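Local coordinates for protein toluene, o-xylene monooxygenase oxygenase subunit (Pseudomonas stutzeri, PDB 2INC) that forms part of the oxygenase component of toluene/o-xylene monooxygenase, an enzyme that probably hydroxylates aromatic hydrocarbons with molecular oxygen, at residues L124-L128 / V223-L228; H62-F68 / L264-E270. All coordinates share one frame; numbering follows the deposited sequence.

Overall arrangement
From the N terminus, the chain passes helix 46-56 and enters the loop that holds 62-68, the first half of interaction 2. Its partner, 264-270, comes after 195 intervening residues, at the C-terminal end of helix 241-268, so this contact closes a long and mostly helical loop. Interaction 1 lies wholly within that span: 124-128 on helix 121-138 meets 223-228 on helix 208-237, with 94 residues between them. The closures therefore nest and do not cross. The centres of interactions 1 and 2 are about 27 Å apart. Interaction 1 joins two helices in the buried middle of the bundle, while interaction 2 fastens a connecting loop to one of its ends.

Interaction 1. Residues L124-L128 / V223-L228; sequences LFHAL and VEEALL
V223 is the wedge of this contact, its CG1 methyl lying between L124 and L128 of the facing helix and meeting the edge of the F125 ring as well, while CG2 faces L124 alone. L124 meets it tip to tip, with L124 CD2 3.9 Å from V223 CG2. L128 does the same one turn further on, L128 CD1 lying 4.0 Å from V223 CG1. The valine torsion puts CG1 there, anti to the backbone N (chi1 173°), and leaves CG2 anti to the carbonyl carbon.

L227, a turn beyond V223, brings CD2 into the angle between two partners. L227 CD2 sits 3.9 Å from L124 CD2 and 4.0 Å from F125 CE2, and the F125 ring and L227 side chain run past one another head to tail. V223 CG1 lies 4.2 Å from F125 CE2, while L228 CD2 approaches F125 CZ obliquely at 4.3 Å. F125 does not start out toward the partner helix, but the far end of its ring comes near it.

The two helices form an antiparallel pair (156°) inside an all-helical bundle, consistent with the ferritin-like clan of this family; their axes lie 12.7 Å apart, so side-chain ends do all the touching. Around them W158 meets F125 edge-to-face, W192 packs on L124, F195 on V223, and Y296 on L227. Behind the apolar row, E224 pairs with K220 and R258, and E225 with K251 and R258, so both glutamates have basic partners. H126, on another side of helix 121-138, is hydrogen-bonded to a basic side chain of a neighbouring subunit.

No hydrogen bond spans the segments: cohesion is purely apolar, all six touching residues are buried, and branched aliphatic side chains and one aromatic ring set the helix spacing.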
loop_
_atom_site.group_PDB
_atom_site.type_symbol
_atom_site.label_atom_id
_atom_site.label_comp_id
_atom_site.label_asym_id
_atom_site.label_seq_id
_atom_site.Cartn_x
_atom_site.Cartn_y
_atom_site.Cartn_z
ATOM N N LEU B 124 -7.778 -14.105 -34.575
ATOM C CA LEU B 124 -9.122 -14.270 -34.109
ATOM C C LEU B 124 -9.299 -13.603 -32.715
ATOM O O LEU B 124 -10.292 -12.942 -32.489
ATOM C CB LEU B 124 -9.465 -15.749 -34.055
ATOM C CG LEU B 124 -10.873 -16.039 -33.540
ATOM C CD1 LEU B 124 -11.993 -15.171 -34.232
ATOM C CD2 LEU B 124 -11.162 -17.518 -33.854
ATOM N N PHE B 125 -8.331 -13.746 -31.818
ATOM C CA PHE B 125 -8.463 -13.172 -30.465
ATOM C C PHE B 125 -8.410 -11.660 -30.526
ATOM O O PHE B 125 -9.143 -11.002 -29.778
ATOM C CB PHE B 125 -7.367 -13.705 -29.482
ATOM C CG PHE B 125 -7.472 -15.184 -29.173
ATOM C CD1 PHE B 125 -6.328 -15.891 -28.735
ATOM C CD2 PHE B 125 -8.664 -15.873 -29.285
ATOM C CE1 PHE B 125 -6.364 -17.243 -28.431
ATOM C CE2 PHE B 125 -8.728 -17.247 -28.997
ATOM C CZ PHE B 125 -7.578 -17.938 -28.559
ATOM N N HIS B 126 -7.577 -11.095 -31.421
ATOM C CA HIS B 126 -7.596 -9.652 -31.587
ATOM C C HIS B 126 -8.929 -9.161 -32.185
ATOM O O HIS B 126 -9.449 -8.154 -31.739
ATOM C CB HIS B 126 -6.435 -9.142 -32.440
ATOM C CG HIS B 126 -6.361 -7.641 -32.468
ATOM N ND1 HIS B 126 -6.064 -6.892 -31.351
ATOM C CD2 HIS B 126 -6.643 -6.756 -33.449
ATOM C CE1 HIS B 126 -6.121 -5.604 -31.654
ATOM N NE2 HIS B 126 -6.453 -5.495 -32.931
ATOM N N ALA B 127 -9.523 -9.922 -33.100
ATOM C CA ALA B 127 -10.845 -9.578 -33.647
ATOM C C ALA B 127 -11.893 -9.616 -32.529
ATOM O O ALA B 127 -12.775 -8.779 -32.500
ATOM C CB ALA B 127 -11.231 -10.558 -34.768
ATOM N N LEU B 128 -11.749 -10.518 -31.567
ATOM C CA LEU B 128 -12.670 -10.515 -30.426
ATOM C C LEU B 128 -12.453 -9.295 -29.533
ATOM O O LEU B 128 -13.429 -8.742 -28.954
ATOM C CB LEU B 128 -12.511 -11.797 -29.603
ATOM C CG LEU B 128 -12.958 -13.116 -30.236
ATOM C CD1 LEU B 128 -12.659 -14.232 -29.220
ATOM C CD2 LEU B 128 -14.429 -13.059 -30.580
ATOM N N VAL B 223 -16.032 -19.783 -30.788
ATOM C CA VAL B 223 -14.563 -19.663 -30.680
ATOM C C VAL B 223 -14.031 -20.449 -29.475
ATOM O O VAL B 223 -13.030 -21.180 -29.555
ATOM C CB VAL B 223 -14.126 -18.187 -30.564
ATOM C CG1 VAL B 223 -12.614 -18.119 -30.289
ATOM C CG2 VAL B 223 -14.463 -17.466 -31.832
ATOM N N GLU B 224 -14.725 -20.334 -28.345
ATOM C CA GLU B 224 -14.199 -20.906 -27.118
ATOM C C GLU B 224 -14.266 -22.418 -27.198
ATOM O O GLU B 224 -13.353 -23.086 -26.752
ATOM C CB GLU B 224 -14.959 -20.378 -25.908
ATOM C CG GLU B 224 -14.684 -18.857 -25.706
ATOM C CD GLU B 224 -15.841 -18.114 -25.034
ATOM O OE1 GLU B 224 -16.837 -18.769 -24.559
ATOM O OE2 GLU B 224 -15.746 -16.860 -24.979
ATOM N N GLU B 225 -15.347 -22.952 -27.770
ATOM C CA GLU B 225 -15.486 -24.417 -27.882
ATOM C C GLU B 225 -14.516 -25.017 -28.905
ATOM O O GLU B 225 -13.860 -26.014 -28.628
ATOM C CB GLU B 225 -16.951 -24.847 -28.072
ATOM C CG GLU B 225 -17.866 -24.555 -26.839
ATOM C CD GLU B 225 -17.317 -25.002 -25.455
ATOM O OE1 GLU B 225 -16.880 -26.175 -25.311
ATOM O OE2 GLU B 225 -17.345 -24.186 -24.485
ATOM N N ALA B 226 -14.336 -24.365 -30.039
ATOM C CA ALA B 226 -13.360 -24.849 -31.002
ATOM C C ALA B 226 -11.912 -24.723 -30.528
ATOM O O ALA B 226 -11.142 -25.706 -30.499
ATOM C CB ALA B 226 -13.568 -24.150 -32.376
ATOM N N LEU B 227 -11.536 -23.513 -30.139
ATOM C CA LEU B 227 -10.141 -23.186 -29.913
ATOM C C LEU B 227 -9.692 -23.452 -28.505
ATOM O O LEU B 227 -8.529 -23.702 -28.279
ATOM C CB LEU B 227 -9.870 -21.727 -30.258
ATOM C CG LEU B 227 -9.530 -21.458 -31.715
ATOM C CD1 LEU B 227 -10.748 -21.650 -32.658
ATOM C CD2 LEU B 227 -9.027 -20.065 -31.822
ATOM N N LEU B 228 -10.570 -23.397 -27.518
ATOM C CA LEU B 228 -10.057 -23.650 -26.180
ATOM C C LEU B 228 -10.406 -25.084 -25.826
ATOM O O LEU B 228 -9.516 -25.888 -25.540
ATOM C CB LEU B 228 -10.606 -22.646 -25.145
ATOM C CG LEU B 228 -10.406 -21.163 -25.441
ATOM C CD1 LEU B 228 -10.964 -20.307 -24.285
ATOM C CD2 LEU B 228 -8.938 -20.846 -25.713
#

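Interaction 2. Residues H62-F68 / L264-E270; sequences HDDWNAF and LVKMALE
F68 and H62 bring their backbone alongside the end of helix 241-268, the loop running against the helix direction through a 3-10 turn at 65-67, with F68 CA 7.1 Å from L264 CA. M267 fills the space between. Its extended chain, with CG anti to the backbone N (chi1 173°), drives the thioether into the curve of the loop. There M267 CE lies over the centre of the H62 ring, a CH-pi contact of 3.7 Å to the centroid, and comes within 3.2 Å of D64 O, a tight fit for a methyl. M267 SD rests 3.6 Å from F68 CB and faces the edge of that phenyl ring, a Met-aromatic contact.

Across the W65 indole plane from M267 CE, L264 CD1 touches W65 CZ3 at 3.8 Å and also sits over a face of F68, 4.2 Å from the ring centroid. H62 CB in turn lies over the indole, and W208 meets W65 edge-to-face. I144 packs against W65, F68 and L264 alike, so helix 142-172 backs the cluster.

H62 is held at both nitrogens. H62 NE2 donates to E270 OE1 at 2.9 Å, nearly straight at 172°; the carboxylate is met on its anti side, 32° out of its plane. H62 ND1 accepts the N-H of D64 in the ring plane (D64 N to H62 ND1 3.0 Å), which suits the tautomer protonated at NE2; the two bonds together fix the ring's rotation. With an alanine in place of H62, E270 OE1 and the D64 amide would probably lose their imidazole partner, and the M267 methyl the ring face it lies on.

The loop between helices 46-56 and 76-99 is thus joined to the C-terminal end of helix 241-268, apolar contacts supplying most of the touching pairs and two hydrogen bonds setting the histidine's orientation.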
loop_
_atom_site.group_PDB
_atom_site.type_symbol
_atom_site.label_atom_id
_atom_site.label_comp_id
_atom_site.label_asym_id
_atom_site.label_seq_id
_atom_site.Cartn_x
_atom_site.Cartn_y
_atom_site.Cartn_z
ATOM N N HIS B 62 -35.191 -1.670 -22.698
ATOM C CA HIS B 62 -35.428 -1.718 -21.254
ATOM C C HIS B 62 -35.607 -0.289 -20.766
ATOM O O HIS B 62 -35.023 0.627 -21.339
ATOM C CB HIS B 62 -34.265 -2.383 -20.537
ATOM C CG HIS B 62 -34.609 -2.926 -19.194
ATOM N ND1 HIS B 62 -34.779 -2.121 -18.090
ATOM C CD2 HIS B 62 -34.822 -4.189 -18.771
ATOM C CE1 HIS B 62 -35.065 -2.865 -17.037
ATOM N NE2 HIS B 62 -35.095 -4.126 -17.423
ATOM N N ASP B 63 -36.406 -0.054 -19.738
ATOM C CA ASP B 63 -36.581 1.348 -19.315
ATOM C C ASP B 63 -35.499 1.787 -18.360
ATOM O O ASP B 63 -35.410 2.959 -18.061
ATOM C CB ASP B 63 -37.908 1.623 -18.593
ATOM C CG ASP B 63 -39.129 1.228 -19.384
ATOM O OD1 ASP B 63 -40.191 1.007 -18.728
ATOM O OD2 ASP B 63 -39.072 1.154 -20.629
ATOM N N ASP B 64 -34.730 0.845 -17.810
ATOM C CA ASP B 64 -33.646 1.205 -16.874
ATOM C C ASP B 64 -32.419 0.323 -17.024
ATOM O O ASP B 64 -32.150 -0.501 -16.171
ATOM C CB ASP B 64 -34.140 1.107 -15.444
ATOM C CG ASP B 64 -33.198 1.789 -14.455
ATOM O OD1 ASP B 64 -32.303 2.602 -14.872
ATOM O OD2 ASP B 64 -33.369 1.532 -13.247
ATOM N N TRP B 65 -31.660 0.501 -18.103
ATOM C CA TRP B 65 -30.491 -0.354 -18.303
ATOM C C TRP B 65 -29.450 -0.116 -17.226
ATOM O O TRP B 65 -28.597 -0.976 -16.973
ATOM C CB TRP B 65 -29.848 -0.071 -19.652
ATOM C CG TRP B 65 -30.579 -0.684 -20.840
ATOM C CD1 TRP B 65 -31.117 -0.014 -21.900
ATOM C CD2 TRP B 65 -30.814 -2.078 -21.081
ATOM N NE1 TRP B 65 -31.685 -0.900 -22.794
ATOM C CE2 TRP B 65 -31.499 -2.175 -22.326
ATOM C CE3 TRP B 65 -30.509 -3.256 -20.375
ATOM C CZ2 TRP B 65 -31.904 -3.385 -22.864
ATOM C CZ3 TRP B 65 -30.917 -4.483 -20.924
ATOM C CH2 TRP B 65 -31.617 -4.523 -22.162
ATOM N N ASN B 66 -29.502 1.046 -16.585
ATOM C CA ASN B 66 -28.628 1.288 -15.409
ATOM C C ASN B 66 -28.797 0.367 -14.209
ATOM O O ASN B 66 -27.883 0.307 -13.384
ATOM C CB ASN B 66 -28.630 2.744 -14.935
ATOM C CG ASN B 66 -27.716 3.673 -15.809
ATOM O OD1 ASN B 66 -26.519 3.417 -16.045
ATOM N ND2 ASN B 66 -28.290 4.772 -16.223
ATOM N N ALA B 67 -29.946 -0.327 -14.110
ATOM C CA ALA B 67 -30.145 -1.346 -13.089
ATOM C C ALA B 67 -29.264 -2.601 -13.264
ATOM O O ALA B 67 -29.152 -3.394 -12.349
ATOM C CB ALA B 67 -31.611 -1.762 -12.988
ATOM N N PHE B 68 -28.637 -2.772 -14.418
ATOM C CA PHE B 68 -27.825 -3.949 -14.634
ATOM C C PHE B 68 -26.654 -4.020 -13.662
ATOM O O PHE B 68 -25.995 -3.010 -13.383
ATOM C CB PHE B 68 -27.261 -3.972 -16.078
ATOM C CG PHE B 68 -26.346 -5.154 -16.341
ATOM C CD1 PHE B 68 -26.876 -6.446 -16.449
ATOM C CD2 PHE B 68 -24.946 -4.991 -16.417
ATOM C CE1 PHE B 68 -26.032 -7.571 -16.642
ATOM C CE2 PHE B 68 -24.110 -6.098 -16.637
ATOM C CZ PHE B 68 -24.628 -7.370 -16.751
ATOM N N LEU B 264 -27.219 -10.357 -18.331
ATOM C CA LEU B 264 -27.823 -9.346 -19.175
ATOM C C LEU B 264 -29.045 -9.871 -19.949
ATOM O O LEU B 264 -30.065 -9.199 -20.037
ATOM C CB LEU B 264 -26.796 -8.759 -20.142
ATOM C CG LEU B 264 -27.233 -7.521 -20.971
ATOM C CD1 LEU B 264 -27.706 -6.359 -20.119
ATOM C CD2 LEU B 264 -26.112 -7.087 -21.858
ATOM N N VAL B 265 -28.928 -11.061 -20.520
ATOM C CA VAL B 265 -30.065 -11.657 -21.232
ATOM C C VAL B 265 -31.199 -11.800 -20.205
ATOM O O VAL B 265 -32.370 -11.451 -20.501
ATOM C CB VAL B 265 -29.704 -12.996 -21.840
ATOM C CG1 VAL B 265 -30.994 -13.827 -22.158
ATOM C CG2 VAL B 265 -28.853 -12.788 -23.090
ATOM N N LYS B 266 -30.852 -12.252 -18.998
ATOM C CA LYS B 266 -31.849 -12.372 -17.943
ATOM C C LYS B 266 -32.613 -11.071 -17.767
ATOM O O LYS B 266 -33.875 -11.037 -17.719
ATOM C CB LYS B 266 -31.206 -12.786 -16.625
ATOM C CG LYS B 266 -32.226 -13.057 -15.531
ATOM C CD LYS B 266 -31.590 -13.636 -14.329
ATOM C CE LYS B 266 -32.600 -13.727 -13.208
ATOM N NZ LYS B 266 -31.932 -13.907 -11.876
ATOM N N MET B 267 -31.855 -9.984 -17.616
ATOM C CA MET B 267 -32.475 -8.690 -17.437
ATOM C C MET B 267 -33.333 -8.321 -18.639
ATOM O O MET B 267 -34.447 -7.854 -18.471
ATOM C CB MET B 267 -31.414 -7.635 -17.153
ATOM C CG MET B 267 -31.989 -6.259 -17.115
ATOM S SD MET B 267 -30.647 -5.133 -16.732
ATOM C CE MET B 267 -31.538 -3.603 -16.559
ATOM N N ALA B 268 -32.821 -8.511 -19.855
ATOM C CA ALA B 268 -33.578 -8.225 -21.056
ATOM C C ALA B 268 -34.928 -8.962 -21.087
ATOM O O ALA B 268 -35.934 -8.387 -21.494
ATOM C CB ALA B 268 -32.749 -8.548 -22.308
ATOM N N LEU B 269 -34.946 -10.210 -20.618
ATOM C CA LEU B 269 -36.183 -11.031 -20.614
ATOM C C LEU B 269 -37.250 -10.511 -19.640
ATOM O O LEU B 269 -38.361 -11.009 -19.645
ATOM C CB LEU B 269 -35.869 -12.490 -20.311
ATOM C CG LEU B 269 -34.978 -13.207 -21.330
ATOM C CD1 LEU B 269 -35.025 -14.749 -21.094
ATOM C CD2 LEU B 269 -35.358 -12.876 -22.718
ATOM N N GLU B 270 -36.926 -9.521 -18.817
ATOM C CA GLU B 270 -37.934 -8.877 -17.962
ATOM C C GLU B 270 -38.975 -8.109 -18.781
ATOM O O GLU B 270 -40.104 -7.914 -18.332
ATOM C CB GLU B 270 -37.298 -7.919 -16.958
ATOM C CG GLU B 270 -36.406 -8.538 -15.887
ATOM C CD GLU B 270 -35.596 -7.460 -15.166
ATOM O OE1 GLU B 270 -35.749 -6.259 -15.512
ATOM O OE2 GLU B 270 -34.811 -7.807 -14.255
#